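Local coordinates for protein aspartate-semialdehyde dehydrogenase (PDB 2R00) that catalyses the NADPH-dependent reductive dephosphorylation of L-aspartyl-4-phosphate to L-aspartate-semialdehyde, on the way to lysine, methionine and threonine, at residues 147-153 with 248-254; 256-262 with 296-300; 20-24 with 46-50; 7-12 with 35-41. All blocks are in the same frame, centred on the assembly; numbering follows the deposited sequence.

In the fold
Contacts 1 and 2 lie in the dimerisation domain, contacts 3 and 4 in the nucleotide-binding domain, with about 40 Å or more between centres across the two pairs. Contact 1 joins two strands of the six-stranded sheet; contact 2 lays the helix that follows onto another strand of that sheet, and both touch the second subunit. Contacts 3 and 4 share the seven-stranded sheet and meet through Leu20, Ile8, Tyr46 and Leu35. Contacts 2 and 4 are mostly buried, whereas contacts 1 and 3 each run from a buried apolar part to an exposed polar end, where water bridges the two segments.

Contact 1 of 4, residues 147-153 with 248-254; sequences VGIERIN and VHVETRA
Glu251 O is gripped by two consecutive amides of the facing strand: Glu150 N donates to it at 2.8 Å, and Arg151 N adds a weak bond at 3.3 Å. In return Glu251 N reaches Arg151 O over 2.8 Å, nearly straight (177° at the hydrogen). Two residues facing one make a classic beta bulge, and beyond it Asn153 and His249 form a regular antiparallel hydrogen-bonded pair. The segments belong to neighbouring strands, 149-159 and 244-252, of the dimerisation-domain sheet. Ile152 and Val250 extend side by side on one face, CG1 to CG1 at 3.9 Å, and helix 131-147 covers this apolar side. On the other face Glu251, its CG anti to the backbone N (chi1 -160°) and its chain bent at chi2, lays CG beside the Arg151 guanidinium. The charged planes stand 19° apart, but no N-H points at the carboxylate. In the second subunit each has a long, weak ion pair, Arg151 with that subunit's Glu251 and Glu251 with its Arg151. Asn153 ND2 bonds to Asp300 of that subunit, while His249 ND1 pairs with Asn308 of its own chain. At the outer end the Arg253 guanidinium spreads one face over Glu150 CA, 3.9 Å above the plane. Two waters meet its edge in plane: water 1 accepts from Arg253 NE and Ile149 N, and water 2 bridges Arg253 NH2 to Ile149 O.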
loop_
_atom_site.group_PDB
_atom_site.type_symbol
_atom_site.label_atom_id
_atom_site.label_comp_id
_atom_site.label_asym_id
_atom_site.label_seq_id
_atom_site.Cartn_x
_atom_site.Cartn_y
_atom_site.Cartn_z
ATOM N N VAL A 147 5.810 -13.762 -19.700
ATOM C CA VAL A 147 4.910 -14.801 -19.185
ATOM C C VAL A 147 3.412 -14.484 -19.229
ATOM O O VAL A 147 2.588 -15.310 -18.831
ATOM C CB VAL A 147 5.292 -15.220 -17.737
ATOM C CG1 VAL A 147 6.565 -16.056 -17.738
ATOM C CG2 VAL A 147 5.452 -14.003 -16.846
ATOM N N GLY A 148 3.060 -13.296 -19.708
ATOM C CA GLY A 148 1.650 -12.899 -19.801
ATOM C C GLY A 148 1.114 -12.433 -18.459
ATOM O O GLY A 148 1.690 -12.739 -17.414
ATOM N N ILE A 149 0.021 -11.677 -18.487
ATOM C CA ILE A 149 -0.626 -11.224 -17.261
ATOM C C ILE A 149 -2.123 -11.495 -17.322
ATOM O O ILE A 149 -2.809 -11.077 -18.258
ATOM C CB ILE A 149 -0.368 -9.718 -16.964
ATOM C CG1 ILE A 149 1.131 -9.442 -16.792
ATOM C CG2 ILE A 149 -1.144 -9.280 -15.703
ATOM C CD1 ILE A 149 1.478 -7.983 -16.668
ATOM N N GLU A 150 -2.607 -12.206 -16.309
ATOM C CA GLU A 150 -4.007 -12.577 -16.182
ATOM C C GLU A 150 -4.749 -11.516 -15.376
ATOM O O GLU A 150 -5.813 -11.043 -15.782
ATOM C CB GLU A 150 -4.097 -13.941 -15.489
ATOM C CG GLU A 150 -5.475 -14.573 -15.439
ATOM C CD GLU A 150 -5.438 -15.987 -14.858
ATOM O OE1 GLU A 150 -6.320 -16.806 -15.220
ATOM O OE2 GLU A 150 -4.516 -16.286 -14.051
ATOM N N ARG A 151 -4.165 -11.137 -14.238
ATOM C CA ARG A 151 -4.789 -10.193 -13.326
ATOM C C ARG A 151 -3.753 -9.284 -12.662
ATOM O O ARG A 151 -2.692 -9.748 -12.238
ATOM C CB ARG A 151 -5.572 -10.960 -12.268
ATOM C CG ARG A 151 -6.511 -10.109 -11.434
ATOM C CD ARG A 151 -7.215 -10.943 -10.366
ATOM N NE ARG A 151 -7.360 -12.334 -10.785
ATOM C CZ ARG A 151 -6.814 -13.368 -10.149
ATOM N NH1 ARG A 151 -6.107 -13.167 -9.040
ATOM N NH2 ARG A 151 -6.988 -14.600 -10.615
ATOM N N ILE A 152 -4.068 -7.986 -12.601
ATOM C CA ILE A 152 -3.270 -7.004 -11.849
ATOM C C ILE A 152 -4.121 -6.449 -10.712
ATOM O O ILE A 152 -5.227 -5.939 -10.942
ATOM C CB ILE A 152 -2.809 -5.800 -12.728
ATOM C CG1 ILE A 152 -1.953 -6.266 -13.914
ATOM C CG2 ILE A 152 -2.027 -4.774 -11.884
ATOM C CD1 ILE A 152 -1.893 -5.252 -15.083
ATOM N N ASN A 153 -3.607 -6.561 -9.491
ATOM C CA ASN A 153 -4.140 -5.829 -8.355
ATOM C C ASN A 153 -3.119 -4.767 -7.941
ATOM O O ASN A 153 -1.950 -5.074 -7.671
ATOM C CB ASN A 153 -4.469 -6.780 -7.196
ATOM C CG ASN A 153 -5.748 -7.594 -7.448
ATOM O OD1 ASN A 153 -5.892 -8.230 -8.491
ATOM N ND2 ASN A 153 -6.675 -7.569 -6.492
ATOM N N VAL A 248 2.153 -3.261 -6.494
ATOM C CA VAL A 248 1.605 -4.032 -7.618
ATOM C C VAL A 248 1.706 -5.526 -7.367
ATOM O O VAL A 248 2.789 -6.051 -7.072
ATOM C CB VAL A 248 2.328 -3.720 -8.977
ATOM C CG1 VAL A 248 1.579 -4.372 -10.150
ATOM C CG2 VAL A 248 2.460 -2.222 -9.201
ATOM N N HIS A 249 0.566 -6.206 -7.473
ATOM C CA HIS A 249 0.559 -7.657 -7.540
ATOM C C HIS A 249 0.061 -8.096 -8.912
ATOM O O HIS A 249 -0.983 -7.618 -9.374
ATOM C CB HIS A 249 -0.324 -8.277 -6.452
ATOM C CG HIS A 249 -0.461 -9.763 -6.582
ATOM N ND1 HIS A 249 0.472 -10.645 -6.082
ATOM C CD2 HIS A 249 -1.403 -10.520 -7.194
ATOM C CE1 HIS A 249 0.097 -11.882 -6.361
ATOM N NE2 HIS A 249 -1.036 -11.832 -7.038
ATOM N N VAL A 250 0.806 -8.997 -9.551
ATOM C CA VAL A 250 0.398 -9.557 -10.836
ATOM C C VAL A 250 0.284 -11.083 -10.813
ATOM O O VAL A 250 1.133 -11.787 -10.273
ATOM C CB VAL A 250 1.288 -9.070 -12.028
ATOM C CG1 VAL A 250 1.231 -7.550 -12.136
ATOM C CG2 VAL A 250 2.718 -9.520 -11.887
ATOM N N GLU A 251 -0.811 -11.564 -11.377
ATOM C CA GLU A 251 -1.036 -12.975 -11.590
ATOM C C GLU A 251 -0.623 -13.224 -13.042
ATOM O O GLU A 251 -1.235 -12.681 -13.973
ATOM C CB GLU A 251 -2.515 -13.279 -11.361
ATOM C CG GLU A 251 -2.847 -14.715 -11.072
ATOM C CD GLU A 251 -2.199 -15.254 -9.808
ATOM O OE1 GLU A 251 -1.794 -16.424 -9.852
ATOM O OE2 GLU A 251 -2.081 -14.538 -8.791
ATOM N N THR A 252 0.455 -13.981 -13.222
ATOM C CA THR A 252 1.012 -14.234 -14.559
ATOM C C THR A 252 0.403 -15.501 -15.175
ATOM O O THR A 252 -0.245 -16.287 -14.474
ATOM C CB THR A 252 2.555 -14.332 -14.526
ATOM O OG1 THR A 252 2.948 -15.423 -13.689
ATOM C CG2 THR A 252 3.170 -13.045 -13.988
ATOM N N ARG A 253 0.578 -15.688 -16.484
ATOM C CA ARG A 253 0.009 -16.870 -17.144
ATOM C C ARG A 253 0.985 -18.050 -17.102
ATOM O O ARG A 253 0.585 -19.197 -17.278
ATOM C CB ARG A 253 -0.462 -16.560 -18.575
ATOM C CG ARG A 253 -1.562 -15.504 -18.657
ATOM C CD ARG A 253 -2.234 -15.471 -20.032
ATOM N NE ARG A 253 -3.118 -14.312 -20.190
ATOM C CZ ARG A 253 -4.393 -14.264 -19.800
ATOM N NH1 ARG A 253 -4.969 -15.310 -19.224
ATOM N NH2 ARG A 253 -5.106 -13.163 -19.995
ATOM N N ALA A 254 2.262 -17.751 -16.861
ATOM C CA ALA A 254 3.282 -18.770 -16.603
ATOM C C ALA A 254 4.110 -18.363 -15.388
ATOM O O ALA A 254 4.287 -17.162 -15.141
ATOM C CB ALA A 254 4.180 -18.945 -17.813
HETATM O O HOH W 1 -1.288 -12.247 -21.180
HETATM O O HOH W 2 -3.642 -11.260 -20.858
#

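Contact 2 of 4, residues 256-262 with 296-300; sequences IDAEQVM and RVRND
With chi1 at -73°, Asn299 turns CG opposite its own carbonyl carbon and brings the amide to the start of helix 258-262; Val297, its CG1 anti to the backbone N (chi1 -178°), meets the same helix one turn on. This is a helix packed on a strand of the dimerisation-domain sheet, running roughly antiparallel (146°), the axes of helix 258-262 and strand 296-300 approaching to 7.6 Å. The Asn299 amide spans the helix start: ND2 donates to Ile256 O at 2.8 Å, with the acceptor close to the amide plane, and OD1 accepts from Ala258 N at 2.8 Å, the donor tilted from the carbonyl plane. Bonds at both ends of the amide restrain its rotation, and ND2 also donates to Gly306 O. Within the helical segment, Asp257 is the N-cap of a capping box: its OD1 takes Glu259 N on the anti lone pair, while Gln260 OE1 accepts from Asp257 N at 2.7 Å. Asn299 adds to this cap from the sheet, taking Ala258 N. Ala258 CB packs against Arg298 CA, whereas the Arg298 side chain leaves the strand on the other side, where its NH1 makes a salt bridge with Glu213 of the second subunit. Farther along, Val261 CG2 meets Val297 CG1 at 3.7 Å. Met262 and Val297 pass alongside, running opposite ways, Met262 CG resting 3.7 Å from Val297 CB.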
loop_
_atom_site.group_PDB
_atom_site.type_symbol
_atom_site.label_atom_id
_atom_site.label_comp_id
_atom_site.label_asym_id
_atom_site.label_seq_id
_atom_site.Cartn_x
_atom_site.Cartn_y
_atom_site.Cartn_z
ATOM N N ILE A 256 7.135 -17.352 -13.016
ATOM C CA ILE A 256 8.397 -16.637 -13.229
ATOM C C ILE A 256 9.041 -16.260 -11.894
ATOM O O ILE A 256 8.369 -15.758 -10.989
ATOM C CB ILE A 256 8.225 -15.395 -14.151
ATOM C CG1 ILE A 256 9.597 -14.853 -14.566
ATOM C CG2 ILE A 256 7.343 -14.316 -13.489
ATOM C CD1 ILE A 256 9.532 -13.792 -15.646
ATOM N N ASP A 257 10.343 -16.505 -11.779
ATOM C CA ASP A 257 11.051 -16.283 -10.526
ATOM C C ASP A 257 11.347 -14.805 -10.341
ATOM O O ASP A 257 11.678 -14.112 -11.308
ATOM C CB ASP A 257 12.354 -17.093 -10.483
ATOM C CG ASP A 257 12.804 -17.400 -9.065
ATOM O OD1 ASP A 257 13.203 -16.460 -8.334
ATOM O OD2 ASP A 257 12.762 -18.593 -8.678
ATOM N N ALA A 258 11.223 -14.334 -9.101
ATOM C CA ALA A 258 11.542 -12.956 -8.743
ATOM C C ALA A 258 12.919 -12.539 -9.266
ATOM O O ALA A 258 13.098 -11.417 -9.736
ATOM C CB ALA A 258 11.475 -12.773 -7.248
ATOM N N GLU A 259 13.879 -13.456 -9.185
ATOM C CA GLU A 259 15.248 -13.206 -9.641
ATOM C C GLU A 259 15.289 -12.928 -11.134
ATOM O O GLU A 259 16.058 -12.088 -11.581
ATOM C CB GLU A 259 16.158 -14.393 -9.313
ATOM C CG GLU A 259 16.380 -14.629 -7.832
ATOM C CD GLU A 259 17.198 -13.528 -7.163
ATOM O OE1 GLU A 259 17.953 -12.810 -7.867
ATOM O OE2 GLU A 259 17.087 -13.386 -5.925
ATOM N N GLN A 260 14.459 -13.642 -11.894
ATOM C CA GLN A 260 14.389 -13.449 -13.341
ATOM C C GLN A 260 13.821 -12.066 -13.655
ATOM O O GLN A 260 14.442 -11.289 -14.393
ATOM C CB GLN A 260 13.573 -14.559 -14.014
ATOM C CG GLN A 260 14.155 -15.963 -13.796
ATOM C CD GLN A 260 13.224 -17.092 -14.238
ATOM O OE1 GLN A 260 12.086 -17.220 -13.757
ATOM N NE2 GLN A 260 13.720 -17.937 -15.142
ATOM N N VAL A 261 12.675 -11.731 -13.065
ATOM C CA VAL A 261 12.099 -10.406 -13.316
ATOM C C VAL A 261 13.004 -9.251 -12.846
ATOM O O VAL A 261 13.058 -8.213 -13.504
ATOM C CB VAL A 261 10.573 -10.281 -12.926
ATOM C CG1 VAL A 261 10.028 -11.567 -12.341
ATOM C CG2 VAL A 261 10.284 -9.063 -12.046
ATOM N N MET A 262 13.765 -9.445 -11.768
ATOM C CA MET A 262 14.738 -8.421 -11.362
ATOM C C MET A 262 15.825 -8.211 -12.416
ATOM O O MET A 262 16.220 -7.073 -12.684
ATOM C CB MET A 262 15.358 -8.723 -9.993
ATOM C CG MET A 262 14.450 -8.362 -8.829
ATOM S SD MET A 262 15.271 -8.324 -7.228
ATOM C CE MET A 262 15.384 -10.076 -6.870
ATOM N N ARG A 296 11.392 -3.922 -3.899
ATOM C CA ARG A 296 10.625 -4.929 -3.150
ATOM C C ARG A 296 10.039 -5.988 -4.093
ATOM O O ARG A 296 8.886 -6.390 -3.949
ATOM C CB ARG A 296 9.542 -4.260 -2.254
ATOM C CG ARG A 296 8.884 -5.159 -1.183
ATOM C CD ARG A 296 8.343 -4.359 0.042
ATOM N NE ARG A 296 7.870 -3.030 -0.340
ATOM C CZ ARG A 296 7.930 -1.935 0.409
ATOM N NH1 ARG A 296 8.450 -1.944 1.631
ATOM N NH2 ARG A 296 7.457 -0.811 -0.087
ATOM N N VAL A 297 10.852 -6.426 -5.061
ATOM C CA VAL A 297 10.443 -7.434 -6.062
ATOM C C VAL A 297 10.543 -8.871 -5.526
ATOM O O VAL A 297 11.630 -9.335 -5.174
ATOM C CB VAL A 297 11.257 -7.301 -7.380
ATOM C CG1 VAL A 297 10.794 -8.331 -8.424
ATOM C CG2 VAL A 297 11.178 -5.867 -7.943
ATOM N N ARG A 298 9.407 -9.567 -5.472
ATOM C CA ARG A 298 9.342 -10.899 -4.859
ATOM C C ARG A 298 8.119 -11.698 -5.301
ATOM O O ARG A 298 7.086 -11.121 -5.632
ATOM C CB ARG A 298 9.402 -10.790 -3.324
ATOM C CG ARG A 298 8.226 -10.041 -2.670
ATOM C CD ARG A 298 8.644 -9.420 -1.351
ATOM N NE ARG A 298 7.539 -8.798 -0.609
ATOM C CZ ARG A 298 7.642 -8.403 0.659
ATOM N NH1 ARG A 298 8.789 -8.560 1.314
ATOM N NH2 ARG A 298 6.612 -7.840 1.282
ATOM N N ASN A 299 8.239 -13.025 -5.312
ATOM C CA ASN A 299 7.107 -13.882 -5.627
ATOM C C ASN A 299 6.158 -13.962 -4.443
ATOM O O ASN A 299 6.544 -13.655 -3.305
ATOM C CB ASN A 299 7.558 -15.298 -5.995
ATOM C CG ASN A 299 8.216 -15.379 -7.360
ATOM O OD1 ASN A 299 9.413 -15.612 -7.455
ATOM N ND2 ASN A 299 7.433 -15.187 -8.427
ATOM N N ASP A 300 4.914 -14.346 -4.711
ATOM C CA ASP A 300 4.065 -14.865 -3.658
ATOM C C ASP A 300 4.762 -16.147 -3.199
ATOM O O ASP A 300 5.317 -16.885 -4.022
ATOM C CB ASP A 300 2.666 -15.212 -4.174
ATOM C CG ASP A 300 1.784 -13.985 -4.432
ATOM O OD1 ASP A 300 2.055 -12.866 -3.928
ATOM O OD2 ASP A 300 0.787 -14.158 -5.159
#

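Contact 3 of 4, residues 20-24 with 46-50; sequences LEVLQ and YRFNG
The Phe48 ring presents its edge to the helix, with Leu20 O in the ring plane, 3.7 Å from Phe48 CE2, and Leu23 CB at the same edge. One face of this ring carries the amide of the next residue in the chain, Asn49 CG standing 3.8 Å above the plane and offset toward the rim. The Asn49 amide oxygen OD1 rests against the Gln24 CG methylene, 3.5 Å from it, with the two amide planes 26° apart. Phe48 gets to the helix because its CG is anti to the backbone N (chi1 171°), which carries the ring inward while the strand axis stays 9.2 Å from that of the helix. Leu20, its CG likewise anti to the backbone N, runs the other way past the ring, its CG beside Phe48 CD2 and its CD1 3.8 Å from Tyr46 CB. The Tyr46 hydroxyl bonds to Glu17. These contacts lay helix 14-25 of the Rossmann-type domain against strand 45-48, an outermost strand of the sheet within the chain; Leu35 of strand 30-37 also touches Leu20 and Tyr46. At the exposed end, Gln24 is extended and its OE1 accepts from Asn49 N at 2.9 Å, with an angle of 161° at the hydrogen. Water 4 donates to the same oxygen and accepts from Gly50 N, while water 3 links Leu23 O to Asn49 ND2. The chemistry therefore divides: apolar packing holds the strand to the helix, and one direct bond with two water bridges fixes the turn after it, where Asn49 and Gly50 both have positive phi.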
loop_
_atom_site.group_PDB
_atom_site.type_symbol
_atom_site.label_atom_id
_atom_site.label_comp_id
_atom_site.label_asym_id
_atom_site.label_seq_id
_atom_site.Cartn_x
_atom_site.Cartn_y
_atom_site.Cartn_z
ATOM N N LEU A 20 8.797 22.257 -21.166
ATOM C CA LEU A 20 9.855 23.088 -21.741
ATOM C C LEU A 20 11.241 22.567 -21.320
ATOM O O LEU A 20 12.112 22.369 -22.172
ATOM C CB LEU A 20 9.649 24.564 -21.349
ATOM C CG LEU A 20 10.676 25.642 -21.734
ATOM C CD1 LEU A 20 9.989 27.002 -21.791
ATOM C CD2 LEU A 20 11.814 25.694 -20.730
ATOM N N GLU A 21 11.424 22.327 -20.018
ATOM C CA GLU A 21 12.683 21.771 -19.480
ATOM C C GLU A 21 13.074 20.434 -20.096
ATOM O O GLU A 21 14.260 20.186 -20.364
ATOM C CB GLU A 21 12.594 21.583 -17.969
ATOM C CG GLU A 21 12.516 22.868 -17.175
ATOM C CD GLU A 21 12.302 22.615 -15.686
ATOM O OE1 GLU A 21 11.750 23.507 -15.014
ATOM O OE2 GLU A 21 12.677 21.525 -15.186
ATOM N N VAL A 22 12.084 19.567 -20.300
ATOM C CA VAL A 22 12.333 18.246 -20.867
ATOM C C VAL A 22 12.706 18.335 -22.350
ATOM O O VAL A 22 13.623 17.659 -22.784
ATOM C CB VAL A 22 11.159 17.252 -20.606
ATOM C CG1 VAL A 22 11.393 15.928 -21.322
ATOM C CG2 VAL A 22 10.980 17.018 -19.098
ATOM N N LEU A 23 12.005 19.174 -23.111
ATOM C CA LEU A 23 12.349 19.429 -24.513
ATOM C C LEU A 23 13.795 19.910 -24.662
ATOM O O LEU A 23 14.505 19.511 -25.592
ATOM C CB LEU A 23 11.389 20.452 -25.135
ATOM C CG LEU A 23 9.967 19.981 -25.494
ATOM C CD1 LEU A 23 9.058 21.176 -25.824
ATOM C CD2 LEU A 23 9.983 18.980 -26.638
ATOM N N GLN A 24 14.220 20.758 -23.739
ATOM C CA GLN A 24 15.592 21.248 -23.712
ATOM C C GLN A 24 16.582 20.122 -23.330
ATOM O O GLN A 24 17.493 19.798 -24.101
ATOM C CB GLN A 24 15.681 22.444 -22.767
ATOM C CG GLN A 24 17.058 23.063 -22.650
ATOM C CD GLN A 24 17.033 24.301 -21.799
ATOM O OE1 GLN A 24 16.663 25.372 -22.264
ATOM N NE2 GLN A 24 17.431 24.164 -20.537
ATOM N N TYR A 46 10.254 33.024 -20.672
ATOM C CA TYR A 46 11.010 31.825 -20.326
ATOM C C TYR A 46 12.235 31.691 -21.227
ATOM O O TYR A 46 12.237 32.180 -22.362
ATOM C CB TYR A 46 10.131 30.577 -20.476
ATOM C CG TYR A 46 9.031 30.475 -19.440
ATOM C CD1 TYR A 46 7.763 30.990 -19.694
ATOM C CD2 TYR A 46 9.264 29.868 -18.202
ATOM C CE1 TYR A 46 6.746 30.897 -18.749
ATOM C CE2 TYR A 46 8.265 29.774 -17.256
ATOM C CZ TYR A 46 7.006 30.289 -17.537
ATOM O OH TYR A 46 6.008 30.200 -16.602
ATOM N N ARG A 47 13.266 31.015 -20.723
ATOM C CA ARG A 47 14.478 30.771 -21.501
ATOM C C ARG A 47 14.495 29.330 -21.988
ATOM O O ARG A 47 14.383 28.405 -21.188
ATOM C CB ARG A 47 15.727 31.051 -20.655
ATOM C CG ARG A 47 17.040 30.916 -21.412
ATOM C CD ARG A 47 18.192 31.475 -20.585
ATOM N NE ARG A 47 19.486 31.227 -21.217
ATOM C CZ ARG A 47 20.114 32.097 -22.006
ATOM N NH1 ARG A 47 19.573 33.289 -22.260
ATOM N NH2 ARG A 47 21.290 31.773 -22.539
ATOM N N PHE A 48 14.654 29.149 -23.295
ATOM C CA PHE A 48 14.659 27.819 -23.881
ATOM C C PHE A 48 15.733 27.720 -24.950
ATOM O O PHE A 48 15.722 28.487 -25.916
ATOM C CB PHE A 48 13.276 27.491 -24.474
ATOM C CG PHE A 48 13.247 26.234 -25.282
ATOM C CD1 PHE A 48 13.373 26.282 -26.667
ATOM C CD2 PHE A 48 13.095 24.994 -24.662
ATOM C CE1 PHE A 48 13.343 25.121 -27.425
ATOM C CE2 PHE A 48 13.068 23.829 -25.408
ATOM C CZ PHE A 48 13.197 23.888 -26.795
ATOM N N ASN A 49 16.645 26.763 -24.780
ATOM C CA ASN A 49 17.789 26.605 -25.678
ATOM C C ASN A 49 18.562 27.923 -25.892
ATOM O O ASN A 49 18.997 28.232 -27.007
ATOM C CB ASN A 49 17.356 25.987 -27.015
ATOM C CG ASN A 49 17.120 24.479 -26.924
ATOM O OD1 ASN A 49 17.593 23.818 -26.000
ATOM N ND2 ASN A 49 16.404 23.930 -27.904
ATOM N N GLY A 50 18.706 28.694 -24.814
ATOM C CA GLY A 50 19.432 29.964 -24.839
ATOM C C GLY A 50 18.693 31.145 -25.454
ATOM O O GLY A 50 19.260 32.240 -25.575
HETATM O O HOH W 3 15.403 21.242 -27.632
HETATM O O HOH W 4 18.397 27.532 -21.929
#

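Contact 4 of 4, residues 7-12 with 35-41; sequences AIFGAT and LLASERS
Phe9 and Leu36, neighbours across two parallel strands, cross at about a right angle: Phe9 CD1 lies 3.8 Å from Leu36 CB. With Phe9 CG anti to the backbone N (chi1 180°), the ring sets its edge against the Leu36 carbonyl and Ala37 CA. Leu36 CD1 also touches Ala7 CB, and Phe9 meets Phe71 edge-to-face. On the opposite side of the sheet, facing helix 14-25, Ile8 and Leu35 run side by side, Ile8 CD1 3.9 Å from Leu35 CD2. Leu35 CB then packs 3.6 Å from Ala11 CB, beyond the strand end. The backbone binds this layer: Leu36 N donates to Ile8 O at 2.8 Å, and Leu36 O is gripped by both Gly10 N (2.9 Å) and Ala11 N (3.1 Å), which approach from opposite faces of the carbonyl plane. This double grip fixes the turn leaving strand 7-9, where Gly10 has positive phi. Past it, Thr12 OG1 and Ser41 OG share a hydrogen bond of 3.0 Å. The geometry is that of the first beta-alpha-beta unit of a Rossmann fold, strands 4-9 and 30-37 joined through helix 14-25; Thr12, Arg40 and Ser41, in the loops just beyond the strand ends, are predicted to bind NADP(+).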
loop_
_atom_site.group_PDB
_atom_site.type_symbol
_atom_site.label_atom_id
_atom_site.label_comp_id
_atom_site.label_asym_id
_atom_site.label_seq_id
_atom_site.Cartn_x
_atom_site.Cartn_y
_atom_site.Cartn_z
ATOM N N ALA A 7 4.347 23.947 -29.917
ATOM C CA ALA A 7 3.615 24.746 -28.941
ATOM C C ALA A 7 3.446 23.967 -27.645
ATOM O O ALA A 7 3.259 22.739 -27.660
ATOM C CB ALA A 7 2.236 25.142 -29.483
ATOM N N ILE A 8 3.504 24.689 -26.532
ATOM C CA ILE A 8 3.082 24.157 -25.244
ATOM C C ILE A 8 1.903 24.993 -24.783
ATOM O O ILE A 8 2.020 26.211 -24.648
ATOM C CB ILE A 8 4.209 24.204 -24.184
ATOM C CG1 ILE A 8 5.384 23.311 -24.602
ATOM C CG2 ILE A 8 3.676 23.763 -22.804
ATOM C CD1 ILE A 8 6.657 23.541 -23.774
ATOM N N PHE A 9 0.759 24.342 -24.573
ATOM C CA PHE A 9 -0.436 25.020 -24.067
ATOM C C PHE A 9 -0.615 24.703 -22.591
ATOM O O PHE A 9 -0.670 23.543 -22.199
ATOM C CB PHE A 9 -1.680 24.635 -24.891
ATOM C CG PHE A 9 -2.963 25.292 -24.432
ATOM C CD1 PHE A 9 -2.968 26.591 -23.908
ATOM C CD2 PHE A 9 -4.176 24.620 -24.552
ATOM C CE1 PHE A 9 -4.163 27.198 -23.491
ATOM C CE2 PHE A 9 -5.380 25.216 -24.155
ATOM C CZ PHE A 9 -5.375 26.504 -23.618
ATOM N N GLY A 10 -0.713 25.751 -21.780
ATOM C CA GLY A 10 -0.646 25.620 -20.332
ATOM C C GLY A 10 0.790 25.824 -19.882
ATOM O O GLY A 10 1.244 25.206 -18.921
ATOM N N ALA A 11 1.493 26.714 -20.581
ATOM C CA ALA A 11 2.933 26.921 -20.398
ATOM C C ALA A 11 3.344 27.483 -19.034
ATOM O O ALA A 11 4.500 27.331 -18.630
ATOM C CB ALA A 11 3.470 27.802 -21.502
ATOM N N THR A 12 2.416 28.135 -18.337
ATOM C CA THR A 12 2.716 28.719 -17.027
ATOM C C THR A 12 2.360 27.780 -15.873
ATOM O O THR A 12 2.622 28.082 -14.702
ATOM C CB THR A 12 2.052 30.112 -16.835
ATOM O OG1 THR A 12 0.627 29.997 -16.928
ATOM C CG2 THR A 12 2.537 31.090 -17.897
ATOM N N LEU A 35 4.692 29.377 -26.561
ATOM C CA LEU A 35 4.125 29.130 -25.250
ATOM C C LEU A 35 2.773 29.815 -25.159
ATOM O O LEU A 35 2.663 31.027 -25.376
ATOM C CB LEU A 35 5.075 29.608 -24.147
ATOM C CG LEU A 35 6.481 28.999 -24.163
ATOM C CD1 LEU A 35 7.374 29.631 -23.085
ATOM C CD2 LEU A 35 6.441 27.474 -24.011
ATOM N N LEU A 36 1.745 29.025 -24.864
ATOM C CA LEU A 36 0.367 29.504 -24.853
ATOM C C LEU A 36 -0.252 29.358 -23.473
ATOM O O LEU A 36 0.040 28.412 -22.743
ATOM C CB LEU A 36 -0.475 28.751 -25.893
ATOM C CG LEU A 36 0.126 28.660 -27.298
ATOM C CD1 LEU A 36 -0.547 27.596 -28.149
ATOM C CD2 LEU A 36 0.086 30.024 -27.973
ATOM N N ALA A 37 -1.090 30.325 -23.120
ATOM C CA ALA A 37 -1.873 30.292 -21.890
ATOM C C ALA A 37 -3.077 31.224 -22.042
ATOM O O ALA A 37 -3.381 31.671 -23.149
ATOM C CB ALA A 37 -1.015 30.698 -20.696
ATOM N N SER A 38 -3.761 31.504 -20.936
ATOM C CA SER A 38 -4.852 32.472 -20.938
ATOM C C SER A 38 -4.274 33.889 -20.997
ATOM O O SER A 38 -3.054 34.078 -20.933
ATOM C CB SER A 38 -5.744 32.297 -19.704
ATOM O OG SER A 38 -5.215 32.997 -18.584
ATOM N N GLU A 39 -5.158 34.877 -21.108
ATOM C CA GLU A 39 -4.758 36.274 -21.212
ATOM C C GLU A 39 -4.009 36.773 -19.975
ATOM O O GLU A 39 -3.177 37.678 -20.080
ATOM C CB GLU A 39 -5.979 37.156 -21.474
ATOM C CG GLU A 39 -5.654 38.471 -22.176
ATOM C CD GLU A 39 -6.891 39.295 -22.510
ATOM O OE1 GLU A 39 -8.013 38.736 -22.512
ATOM O OE2 GLU A 39 -6.735 40.508 -22.781
ATOM N N ARG A 40 -4.303 36.187 -18.816
ATOM C CA ARG A 40 -3.705 36.618 -17.549
ATOM C C ARG A 40 -2.206 36.305 -17.433
ATOM O O ARG A 40 -1.491 36.966 -16.675
ATOM C CB ARG A 40 -4.454 36.005 -16.368
ATOM N N SER A 41 -1.754 35.293 -18.174
ATOM C CA SER A 41 -0.360 34.845 -18.163
ATOM C C SER A 41 0.461 35.444 -19.300
ATOM O O SER A 41 1.693 35.324 -19.315
ATOM C CB SER A 41 -0.297 33.321 -18.260
ATOM O OG SER A 41 -0.738 32.710 -17.066
#